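Local coordinates for hydroquinone dioxygenase large subunit (Pseudomonas sp., PDB 4ZXA), which is the large subunit of a two-subunit, Fe2+-dependent hydroquinone 1,2-dioxygenase, which probably opens the aromatic ring of hydroquinone with molecular oxygen, at residues E[64-75]-E[133-144]. Sequence-based numbering, arbitrary orientation.
Sequences DIFLRAMMRDVA and LRDWTNATFDPF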
ATOM      1  N   ASP E  64      -5.379   4.162  -7.182  1.00 19.62           N
ATOM      2  CA  ASP E  64      -5.130   5.415  -6.482  1.00 25.02           C
ATOM      3  C   ASP E  64      -3.630   5.610  -6.227  1.00 23.47           C
ATOM      4  O   ASP E  64      -3.093   6.670  -6.512  1.00 28.68           O
ATOM      5  CB  ASP E  64      -5.962   5.562  -5.202  1.00 22.75           C
ATOM      6  CG  ASP E  64      -5.743   4.427  -4.214  1.00 31.66           C
ATOM      7  OD1 ASP E  64      -5.152   3.390  -4.597  1.00 23.57           O
ATOM      8  OD2 ASP E  64      -6.187   4.575  -3.045  1.00 38.80           O
ATOM      9  N   ILE E  65      -2.955   4.580  -5.727  1.00 21.30           N
ATOM     10  CA  ILE E  65      -1.508   4.639  -5.520  1.00 22.52           C
ATOM     11  C   ILE E  65      -0.790   5.007  -6.820  1.00 25.37           C
ATOM     12  O   ILE E  65       0.053   5.922  -6.843  1.00 20.12           O
ATOM     13  CB  ILE E  65      -0.977   3.318  -4.905  1.00 23.41           C
ATOM     14  CG1 ILE E  65      -1.578   3.140  -3.505  1.00 22.64           C
ATOM     15  CG2 ILE E  65       0.530   3.292  -4.839  1.00 13.43           C
ATOM     16  CD1 ILE E  65      -1.137   1.885  -2.809  1.00 20.02           C
ATOM     17  N   PHE E  66      -1.165   4.325  -7.903  1.00 21.72           N
ATOM     18  CA  PHE E  66      -0.573   4.571  -9.213  1.00 19.04           C
ATOM     19  C   PHE E  66      -0.754   6.003  -9.681  1.00 23.73           C
ATOM     20  O   PHE E  66       0.205   6.634 -10.125  1.00 21.05           O
ATOM     21  CB  PHE E  66      -1.158   3.642 -10.271  1.00 23.53           C
ATOM     22  CG  PHE E  66      -0.461   3.729 -11.592  1.00 17.70           C
ATOM     23  CD1 PHE E  66      -0.909   4.597 -12.574  1.00 19.69           C
ATOM     24  CD2 PHE E  66       0.650   2.942 -11.852  1.00 17.53           C
ATOM     25  CE1 PHE E  66      -0.259   4.683 -13.810  1.00 21.19           C
ATOM     26  CE2 PHE E  66       1.309   3.014 -13.089  1.00 19.71           C
ATOM     27  CZ  PHE E  66       0.850   3.882 -14.066  1.00 20.00           C
ATOM     28  N   LEU E  67      -1.983   6.507  -9.600  1.00 22.69           N
ATOM     29  CA  LEU E  67      -2.272   7.866 -10.057  1.00 22.78           C
ATOM     30  C   LEU E  67      -1.561   8.942  -9.240  1.00 22.39           C
ATOM     31  O   LEU E  67      -1.038   9.895  -9.817  1.00 21.63           O
ATOM     32  CB  LEU E  67      -3.775   8.143 -10.098  1.00 23.37           C
ATOM     33  CG  LEU E  67      -4.483   7.312 -11.167  1.00 28.62           C
ATOM     34  CD1 LEU E  67      -5.975   7.339 -10.938  1.00 22.26           C
ATOM     35  CD2 LEU E  67      -4.109   7.818 -12.570  1.00 23.81           C
ATOM     36  N   ARG E  68      -1.530   8.807  -7.916  1.00 20.13           N
ATOM     37  CA  ARG E  68      -0.828   9.800  -7.106  1.00 21.42           C
ATOM     38  C   ARG E  68       0.643   9.839  -7.521  1.00 23.39           C
ATOM     39  O   ARG E  68       1.246  10.922  -7.649  1.00 25.70           O
ATOM     40  CB  ARG E  68      -0.941   9.495  -5.611  1.00 25.08           C
ATOM     41  CG  ARG E  68      -2.358   9.458  -5.071  1.00 23.65           C
ATOM     42  CD  ARG E  68      -2.374   9.426  -3.542  1.00 23.41           C
ATOM     43  NE  ARG E  68      -3.686   9.033  -3.035  1.00 28.94           N
ATOM     44  CZ  ARG E  68      -3.984   7.817  -2.583  1.00 29.31           C
ATOM     45  NH1 ARG E  68      -3.056   6.862  -2.549  1.00 26.07           N
ATOM     46  NH2 ARG E  68      -5.214   7.564  -2.159  1.00 28.12           N
ATOM     47  N   ALA E  69       1.215   8.660  -7.759  1.00 20.92           N
ATOM     48  CA  ALA E  69       2.632   8.567  -8.113  1.00 22.07           C
ATOM     49  C   ALA E  69       2.914   9.220  -9.450  1.00 21.84           C
ATOM     50  O   ALA E  69       3.834  10.017  -9.565  1.00 22.91           O
ATOM     51  CB  ALA E  69       3.096   7.122  -8.131  1.00 20.03           C
ATOM     52  N   MET E  70       2.110   8.897 -10.459  1.00 22.63           N
ATOM     53  CA  MET E  70       2.353   9.402 -11.809  1.00 24.20           C
ATOM     54  C   MET E  70       2.089  10.886 -11.835  1.00 23.79           C
ATOM     55  O   MET E  70       2.757  11.641 -12.555  1.00 21.80           O
ATOM     56  CB  MET E  70       1.478   8.701 -12.860  1.00 22.42           C
ATOM     57  CG  MET E  70       1.636   9.300 -14.260  1.00 23.39           C
ATOM     58  SD  MET E  70       0.947   8.272 -15.573  1.00 30.95           S
ATOM     59  CE  MET E  70       2.113   6.892 -15.528  1.00 21.39           C
ATOM     60  N   MET E  71       1.113  11.302 -11.033  1.00 22.96           N
ATOM     61  CA  MET E  71       0.808  12.724 -10.899  1.00 23.04           C
ATOM     62  C   MET E  71       2.028  13.479 -10.415  1.00 25.25           C
ATOM     63  O   MET E  71       2.296  14.568 -10.901  1.00 27.40           O
ATOM     64  CB  MET E  71      -0.338  12.964  -9.931  1.00 25.39           C
ATOM     65  CG  MET E  71      -0.675  14.425  -9.774  1.00 26.92           C
ATOM     66  SD  MET E  71      -1.627  15.075 -11.146  1.00 28.62           S
ATOM     67  CE  MET E  71      -0.467  16.220 -11.904  1.00 24.61           C
ATOM     68  N   ARG E  72       2.769  12.911  -9.461  1.00 20.48           N
ATOM     69  CA  ARG E  72       3.967  13.588  -8.983  1.00 20.65           C
ATOM     70  C   ARG E  72       5.015  13.594 -10.087  1.00 24.62           C
ATOM     71  O   ARG E  72       5.618  14.632 -10.360  1.00 21.82           O
ATOM     72  CB  ARG E  72       4.528  12.977  -7.678  1.00 19.31           C
ATOM     73  CG  ARG E  72       3.591  13.088  -6.442  1.00 17.00           C
ATOM     74  CD  ARG E  72       2.980  14.469  -6.352  1.00 19.36           C
ATOM     75  NE  ARG E  72       2.105  14.683  -5.202  1.00 19.36           N
ATOM     76  CZ  ARG E  72       0.886  14.158  -5.072  1.00 22.43           C
ATOM     77  NH1 ARG E  72       0.404  13.331  -5.997  1.00 22.19           N
ATOM     78  NH2 ARG E  72       0.155  14.441  -4.005  1.00 23.47           N
ATOM     79  N   ASP E  73       5.210  12.446 -10.737  1.00 23.19           N
ATOM     80  CA  ASP E  73       6.248  12.338 -11.763  1.00 25.29           C
ATOM     81  C   ASP E  73       6.031  13.358 -12.875  1.00 26.45           C
ATOM     82  O   ASP E  73       6.988  13.921 -13.409  1.00 29.74           O
ATOM     83  CB  ASP E  73       6.322  10.930 -12.360  1.00 21.70           C
ATOM     84  CG  ASP E  73       7.755  10.451 -12.561  1.00 27.41           C
ATOM     85  OD1 ASP E  73       8.716  11.220 -12.298  1.00 25.75           O
ATOM     86  OD2 ASP E  73       7.923   9.288 -12.986  1.00 27.85           O
ATOM     87  N   VAL E  74       4.769  13.597 -13.212  1.00 25.43           N
ATOM     88  CA  VAL E  74       4.444  14.519 -14.289  1.00 25.98           C
ATOM     89  C   VAL E  74       4.621  15.956 -13.841  1.00 28.12           C
ATOM     90  O   VAL E  74       5.156  16.779 -14.586  1.00 29.03           O
ATOM     91  CB  VAL E  74       3.013  14.323 -14.812  1.00 23.34           C
ATOM     92  CG1 VAL E  74       2.512  15.600 -15.465  1.00 22.50           C
ATOM     93  CG2 VAL E  74       2.974  13.165 -15.778  1.00 21.30           C
ATOM     94  N   ALA E  75       4.177  16.245 -12.620  1.00 22.74           N
ATOM     95  CA  ALA E  75       4.215  17.600 -12.099  1.00 24.26           C
ATOM     96  C   ALA E  75       5.654  18.026 -11.842  1.00 30.30           C
ATOM     97  O   ALA E  75       5.980  19.209 -11.940  1.00 29.99           O
ATOM     98  CB  ALA E  75       3.387  17.713 -10.821  1.00 21.65           C
ATOM     99  N   LEU E 133      -2.962  10.068 -17.085  1.00 26.45           N
ATOM    100  CA  LEU E 133      -3.668  10.757 -16.005  1.00 28.36           C
ATOM    101  C   LEU E 133      -5.037  11.223 -16.483  1.00 29.64           C
ATOM    102  O   LEU E 133      -6.049  11.003 -15.820  1.00 28.58           O
ATOM    103  CB  LEU E 133      -2.867  11.952 -15.472  1.00 21.04           C
ATOM    104  CG  LEU E 133      -1.577  11.689 -14.700  1.00 24.97           C
ATOM    105  CD1 LEU E 133      -0.774  12.992 -14.555  1.00 27.60           C
ATOM    106  CD2 LEU E 133      -1.889  11.075 -13.338  1.00 23.98           C
ATOM    107  N   ARG E 134      -5.060  11.871 -17.640  1.00 31.50           N
ATOM    108  CA  ARG E 134      -6.302  12.387 -18.195  1.00 29.74           C
ATOM    109  C   ARG E 134      -7.330  11.276 -18.280  1.00 27.47           C
ATOM    110  O   ARG E 134      -8.456  11.422 -17.809  1.00 30.38           O
ATOM    111  CB  ARG E 134      -6.060  12.999 -19.578  1.00 33.62           C
ATOM    112  CG  ARG E 134      -7.212  13.850 -20.102  1.00 41.68           C
ATOM    113  CD  ARG E 134      -6.867  14.500 -21.450  1.00 57.96           C
ATOM    114  NE  ARG E 134      -7.929  15.399 -21.906  1.00 64.63           N
ATOM    115  CZ  ARG E 134      -7.816  16.726 -21.992  1.00 61.14           C
ATOM    116  NH1 ARG E 134      -6.676  17.339 -21.673  1.00 48.36           N
ATOM    117  NH2 ARG E 134      -8.850  17.445 -22.411  1.00 61.11           N
ATOM    118  N   ASP E 135      -6.935  10.151 -18.863  1.00 31.70           N
ATOM    119  CA  ASP E 135      -7.879   9.072 -19.093  1.00 24.07           C
ATOM    120  C   ASP E 135      -8.273   8.297 -17.819  1.00 28.93           C
ATOM    121  O   ASP E 135      -9.437   7.947 -17.646  1.00 26.66           O
ATOM    122  CB  ASP E 135      -7.361   8.132 -20.181  1.00 27.70           C
ATOM    123  CG  ASP E 135      -8.410   7.112 -20.613  1.00 33.01           C
ATOM    124  OD1 ASP E 135      -9.387   7.513 -21.285  1.00 30.99           O
ATOM    125  OD2 ASP E 135      -8.264   5.914 -20.276  1.00 27.90           O
ATOM    126  N   TRP E 136      -7.320   8.042 -16.923  1.00 27.25           N
ATOM    127  CA  TRP E 136      -7.588   7.180 -15.770  1.00 27.93           C
ATOM    128  C   TRP E 136      -8.084   7.924 -14.523  1.00 31.87           C
ATOM    129  O   TRP E 136      -8.490   7.297 -13.527  1.00 27.17           O
ATOM    130  CB  TRP E 136      -6.353   6.344 -15.420  1.00 30.43           C
ATOM    131  CG  TRP E 136      -5.922   5.426 -16.522  1.00 31.97           C
ATOM    132  CD1 TRP E 136      -6.511   5.275 -17.741  1.00 24.05           C
ATOM    133  CD2 TRP E 136      -4.808   4.526 -16.501  1.00 29.43           C
ATOM    134  NE1 TRP E 136      -5.836   4.341 -18.478  1.00 25.89           N
ATOM    135  CE2 TRP E 136      -4.783   3.866 -17.741  1.00 27.55           C
ATOM    136  CE3 TRP E 136      -3.833   4.216 -15.547  1.00 23.97           C
ATOM    137  CZ2 TRP E 136      -3.819   2.915 -18.061  1.00 24.80           C
ATOM    138  CZ3 TRP E 136      -2.875   3.270 -15.867  1.00 25.81           C
ATOM    139  CH2 TRP E 136      -2.875   2.631 -17.109  1.00 23.98           C
ATOM    140  N   THR E 137      -8.060   9.250 -14.576  1.00 21.51           N
ATOM    141  CA  THR E 137      -8.550  10.029 -13.456  1.00 26.39           C
ATOM    142  C   THR E 137      -9.996  10.473 -13.655  1.00 27.82           C
ATOM    143  O   THR E 137     -10.286  11.343 -14.466  1.00 31.78           O
ATOM    144  CB  THR E 137      -7.677  11.256 -13.188  1.00 25.49           C
ATOM    145  OG1 THR E 137      -6.305  10.851 -13.081  1.00 22.20           O
ATOM    146  CG2 THR E 137      -8.118  11.934 -11.897  1.00 28.03           C
ATOM    147  N   ASN E 138     -10.887   9.871 -12.884  1.00 23.81           N
ATOM    148  CA  ASN E 138     -12.300  10.169 -12.936  1.00 27.04           C
ATOM    149  C   ASN E 138     -12.589  11.455 -12.210  1.00 28.65           C
ATOM    150  O   ASN E 138     -11.748  11.944 -11.466  1.00 31.14           O
ATOM    151  CB  ASN E 138     -13.079   9.028 -12.292  1.00 28.62           C
ATOM    152  CG  ASN E 138     -12.815   7.709 -12.969  1.00 28.67           C
ATOM    153  OD1 ASN E 138     -12.733   7.642 -14.200  1.00 30.39           O
ATOM    154  ND2 ASN E 138     -12.649   6.654 -12.175  1.00 29.60           N
ATOM    155  N   ALA E 139     -13.792  11.984 -12.414  1.00 32.09           N
ATOM    156  CA  ALA E 139     -14.170  13.307 -11.911  1.00 31.81           C
ATOM    157  C   ALA E 139     -14.246  13.319 -10.396  1.00 35.29           C
ATOM    158  O   ALA E 139     -14.399  14.368  -9.778  1.00 40.97           O
ATOM    159  CB  ALA E 139     -15.504  13.729 -12.496  1.00 30.14           C
ATOM    160  N   THR E 140     -14.103  12.143  -9.810  1.00 28.22           N
ATOM    161  CA  THR E 140     -14.385  11.933  -8.418  1.00 27.05           C
ATOM    162  C   THR E 140     -13.071  11.815  -7.614  1.00 30.53           C
ATOM    163  O   THR E 140     -13.081  11.684  -6.395  1.00 28.27           O
ATOM    164  CB  THR E 140     -15.257  10.664  -8.304  1.00 29.60           C
ATOM    165  OG1 THR E 140     -16.147  10.751  -7.184  1.00 37.54           O
ATOM    166  CG2 THR E 140     -14.397   9.429  -8.214  1.00 24.56           C
ATOM    167  N   PHE E 141     -11.943  11.902  -8.310  1.00 26.98           N
ATOM    168  CA  PHE E 141     -10.635  11.639  -7.713  1.00 25.66           C
ATOM    169  C   PHE E 141      -9.578  12.681  -8.100  1.00 27.09           C
ATOM    170  O   PHE E 141      -9.312  12.913  -9.277  1.00 25.83           O
ATOM    171  CB  PHE E 141     -10.158  10.232  -8.112  1.00 26.42           C
ATOM    172  CG  PHE E 141      -8.831   9.831  -7.518  1.00 25.04           C
ATOM    173  CD1 PHE E 141      -8.739   9.455  -6.182  1.00 24.02           C
ATOM    174  CD2 PHE E 141      -7.682   9.790  -8.302  1.00 25.11           C
ATOM    175  CE1 PHE E 141      -7.521   9.071  -5.621  1.00 22.88           C
ATOM    176  CE2 PHE E 141      -6.465   9.408  -7.751  1.00 27.89           C
ATOM    177  CZ  PHE E 141      -6.386   9.048  -6.400  1.00 27.41           C
ATOM    178  N   ASP E 142      -8.961  13.286  -7.092  1.00 31.27           N
ATOM    179  CA  ASP E 142      -7.907  14.271  -7.288  1.00 22.50           C
ATOM    180  C   ASP E 142      -6.587  13.696  -6.781  1.00 25.29           C
ATOM    181  O   ASP E 142      -6.346  13.656  -5.578  1.00 23.61           O
ATOM    182  CB  ASP E 142      -8.269  15.557  -6.546  1.00 24.87           C
ATOM    183  CG  ASP E 142      -7.095  16.526  -6.415  1.00 27.64           C
ATOM    184  OD1 ASP E 142      -6.084  16.404  -7.139  1.00 22.65           O
ATOM    185  OD2 ASP E 142      -7.199  17.435  -5.577  1.00 28.32           O
ATOM    186  N   PRO E 143      -5.719  13.265  -7.707  1.00 23.78           N
ATOM    187  CA  PRO E 143      -4.421  12.618  -7.450  1.00 25.83           C
ATOM    188  C   PRO E 143      -3.434  13.494  -6.662  1.00 23.74           C
ATOM    189  O   PRO E 143      -2.415  12.983  -6.191  1.00 21.87           O
ATOM    190  CB  PRO E 143      -3.855  12.376  -8.861  1.00 22.93           C
ATOM    191  CG  PRO E 143      -4.970  12.600  -9.787  1.00 25.23           C
ATOM    192  CD  PRO E 143      -5.913  13.552  -9.132  1.00 22.85           C
ATOM    193  N   PHE E 144      -3.732  14.783  -6.530  1.00 21.97           N
ATOM    194  CA  PHE E 144      -2.843  15.713  -5.842  1.00 25.23           C
ATOM    195  C   PHE E 144      -3.229  15.956  -4.375  1.00 24.70           C
ATOM    196  O   PHE E 144      -2.575  16.719  -3.668  1.00 23.45           O
ATOM    197  CB  PHE E 144      -2.843  17.040  -6.582  1.00 26.82           C
ATOM    198  CG  PHE E 144      -1.540  17.374  -7.234  1.00 27.12           C
ATOM    199  CD1 PHE E 144      -1.514  17.902  -8.514  1.00 25.44           C
ATOM    200  CD2 PHE E 144      -0.347  17.193  -6.557  1.00 24.85           C
ATOM    201  CE1 PHE E 144      -0.326  18.222  -9.110  1.00 30.56           C
ATOM    202  CE2 PHE E 144       0.859  17.526  -7.151  1.00 26.02           C
ATOM    203  CZ  PHE E 144       0.862  18.039  -8.426  1.00 33.06           C
TER
HETATM  204  O   HOH W   1      -1.819  12.770  -3.143  1.00 26.55           O
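Met-71 sets CG opposite its backbone N (chi1 -180°), which lays CG over the face of the Phe-144 ring. This is a CH-pi contact, 3.8 Å from Met-71 CG to the centroid of the Phe-144 ring. The bend at chi2 then brings Met-71 SD obliquely to the same ring, a Met-aromatic contact. Ala-75 CB comes to the ring's edge at Phe-144 CZ. The Arg-72 chain starts away from the loop but turns back at chi2. Arg-72 NH1 gives a hydrogen bond of 2.8 Å to Pro-143 O, bent to 151° at the hydrogen. A water joins Arg-72 NH2 to the same carbonyl. Phe-144 CD2 sits over the guanidinium centre, 3.6 Å from Arg-72 CZ. An alanine in place of Arg-72 would probably leave Pro-143 O without its guanidinium donor and strip cover from the Phe-144 ring. Arg-72 NE and NH2 also bond the carbonyls of Trp-230 and Thr-229, and Trp-230 lines the 4-hydroxybenzonitrile pocket.

The contact joins helix 63-75 to the end of helix 122-136 and the loop that follows, within the N-terminal part of the large subunit. Where the helices meet, Leu-133 is a knob in a hole formed by Leu-67, Met-70, Met-71 and Val-74. Leu-133 CD1 meets Val-74 CG2 tip to tip at 3.9 Å. Leu-67 CD1 touches Trp-136 O, while Leu-67 CB reaches the edge of the Phe-141 ring at CE2. Pro-143 CB packs on Met-71 CB at 3.7 Å. Phe-66 CE1 meets Trp-136 CZ3 at 3.6 Å, with the two ring planes 43° apart. Trp-136 NE1 is hydrogen-bonded to Arg-30 O. An Asx turn, Phe-144 N to Asp-142 OD1, shapes the loop beside Pro-143, and Arg-167 pairs with that carboxylate.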